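PDB 5Y0E: TssK from Serratia sp. FS14, which probably serves as a trimeric baseplate component of the bacterial type VI secretion system, linking the baseplate to the membrane complex. Local coordinates for residues Asp71-Arg76 against Leu100-Tyr105. Sequence-based numbering, arbitrary orientation.
Sequences DGTPFR and LALPTY
L102 rests its CD2 methyl against D71 and T73, the first and last residues of the turn that leads into strand 74-78. Its CG stands anti to the backbone N (chi1 -180°), which carries the isobutyl group off strand 96-103 and across the T73 side chain at about a right angle. L102 CD2 lies 4.0 Å from T73 OG1 and about as close to T73 CG2, touching both branches of the threonine. The same methyl, L102 CD2, is 4.3 Å from D71 OD2. The carboxylate of D71 is occupied on both oxygens. D71 OD1 closes an Asx turn, taking the backbone N of T73 at 3.2 Å and T73 OG1 at 2.8 Å, both donors coming from one face of the carboxylate plane. OD2 forms a salt bridge with R123, whose guanidinium also bonds T73 OG1 and P103 O and so ties the turn to the end of strand 96-103. The segments belong to two different β-sheets, a three-stranded antiparallel one in which 74-78 is the outermost strand within this chain and the six-stranded mixed one containing 96-103, and their touching parts run 122° apart. Farther along, L100 and F75 approach from opposite directions, with L100 CD2 4.1 Å from F75 CE1 and oblique to the ring. L149 of strand 142-155 packs against both F75 and L102, while G72 O accepts a hydrogen bond from W34 of a second subunit.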
# COMPACT_ATOMS: atom_id res chain seq x y z
N ASP A 71 -13.94 -23.03 -1.85
CA ASP A 71 -14.07 -23.91 -0.70
C ASP A 71 -12.73 -24.21 -0.03
O ASP A 71 -12.71 -24.98 0.93
CB ASP A 71 -14.73 -25.22 -1.12
CG ASP A 71 -13.82 -26.09 -1.92
OD1 ASP A 71 -12.85 -25.57 -2.50
OD2 ASP A 71 -14.09 -27.29 -1.99
N GLY A 72 -11.65 -23.62 -0.50
CA GLY A 72 -10.35 -23.74 0.12
C GLY A 72 -9.39 -24.64 -0.61
O GLY A 72 -8.23 -24.77 -0.19
N THR A 73 -9.81 -25.25 -1.70
CA THR A 73 -9.03 -26.30 -2.31
C THR A 73 -8.00 -25.71 -3.25
O THR A 73 -8.37 -25.10 -4.24
CB THR A 73 -9.93 -27.23 -3.06
OG1 THR A 73 -10.97 -27.65 -2.19
CG2 THR A 73 -9.15 -28.42 -3.55
N PRO A 74 -6.71 -25.89 -2.99
CA PRO A 74 -5.69 -25.47 -3.96
C PRO A 74 -5.64 -26.41 -5.14
O PRO A 74 -6.00 -27.58 -5.05
CB PRO A 74 -4.40 -25.55 -3.15
CG PRO A 74 -4.68 -26.51 -2.08
CD PRO A 74 -6.12 -26.42 -1.76
N PHE A 75 -5.18 -25.89 -6.27
CA PHE A 75 -5.10 -26.66 -7.49
C PHE A 75 -3.99 -26.10 -8.35
O PHE A 75 -3.64 -24.93 -8.26
CB PHE A 75 -6.41 -26.67 -8.29
CG PHE A 75 -6.81 -25.31 -8.78
CD1 PHE A 75 -6.36 -24.83 -9.98
CD2 PHE A 75 -7.62 -24.51 -8.01
CE1 PHE A 75 -6.69 -23.59 -10.40
CE2 PHE A 75 -7.96 -23.27 -8.43
CZ PHE A 75 -7.50 -22.81 -9.63
N ARG A 76 -3.50 -26.95 -9.24
CA ARG A 76 -2.45 -26.62 -10.18
C ARG A 76 -2.46 -27.68 -11.26
O ARG A 76 -2.49 -28.87 -10.95
CB ARG A 76 -1.09 -26.57 -9.48
CG ARG A 76 0.08 -26.42 -10.41
CD ARG A 76 1.40 -26.45 -9.66
NE ARG A 76 1.34 -25.61 -8.47
CZ ARG A 76 1.67 -24.32 -8.45
NH1 ARG A 76 2.09 -23.72 -9.55
NH2 ARG A 76 1.57 -23.63 -7.32
N LEU A 100 -14.53 -22.26 -13.84
CA LEU A 100 -13.81 -23.46 -13.42
C LEU A 100 -14.43 -23.92 -12.12
O LEU A 100 -14.54 -23.14 -11.18
CB LEU A 100 -12.33 -23.16 -13.23
CG LEU A 100 -11.43 -24.32 -12.82
CD1 LEU A 100 -11.64 -25.47 -13.76
CD2 LEU A 100 -9.99 -23.91 -12.80
N ALA A 101 -14.92 -25.14 -12.08
CA ALA A 101 -15.62 -25.60 -10.91
C ALA A 101 -15.17 -26.90 -10.32
O ALA A 101 -14.51 -27.67 -10.93
CB ALA A 101 -17.09 -25.66 -11.21
N LEU A 102 -15.58 -27.13 -9.09
CA LEU A 102 -15.23 -28.32 -8.36
C LEU A 102 -16.35 -28.59 -7.43
O LEU A 102 -16.91 -27.70 -6.88
CB LEU A 102 -13.97 -28.09 -7.56
CG LEU A 102 -13.52 -29.29 -6.76
CD1 LEU A 102 -12.88 -30.28 -7.70
CD2 LEU A 102 -12.59 -28.90 -5.64
N PRO A 103 -16.69 -29.86 -7.26
CA PRO A 103 -17.77 -30.22 -6.37
C PRO A 103 -17.36 -30.02 -4.95
O PRO A 103 -16.22 -30.15 -4.62
CB PRO A 103 -17.92 -31.70 -6.63
CG PRO A 103 -17.37 -31.90 -7.96
CD PRO A 103 -16.22 -30.99 -8.04
N THR A 104 -18.32 -29.69 -4.11
CA THR A 104 -18.05 -29.49 -2.71
C THR A 104 -17.96 -30.84 -2.00
O THR A 104 -18.64 -31.79 -2.37
CB THR A 104 -19.14 -28.65 -2.08
OG1 THR A 104 -20.34 -29.40 -2.06
CG2 THR A 104 -19.38 -27.40 -2.89
N TYR A 105 -17.10 -30.91 -0.98
CA TYR A 105 -17.01 -32.12 -0.18
C TYR A 105 -18.28 -32.30 0.64
O TYR A 105 -18.68 -31.40 1.37
CB TYR A 105 -15.81 -32.08 0.76
CG TYR A 105 -15.70 -33.34 1.58
CD1 TYR A 105 -16.41 -33.50 2.76
CD2 TYR A 105 -14.93 -34.40 1.15
CE1 TYR A 105 -16.34 -34.65 3.48
CE2 TYR A 105 -14.86 -35.56 1.87
CZ TYR A 105 -15.57 -35.67 3.03
OH TYR A 105 -15.50 -36.83 3.77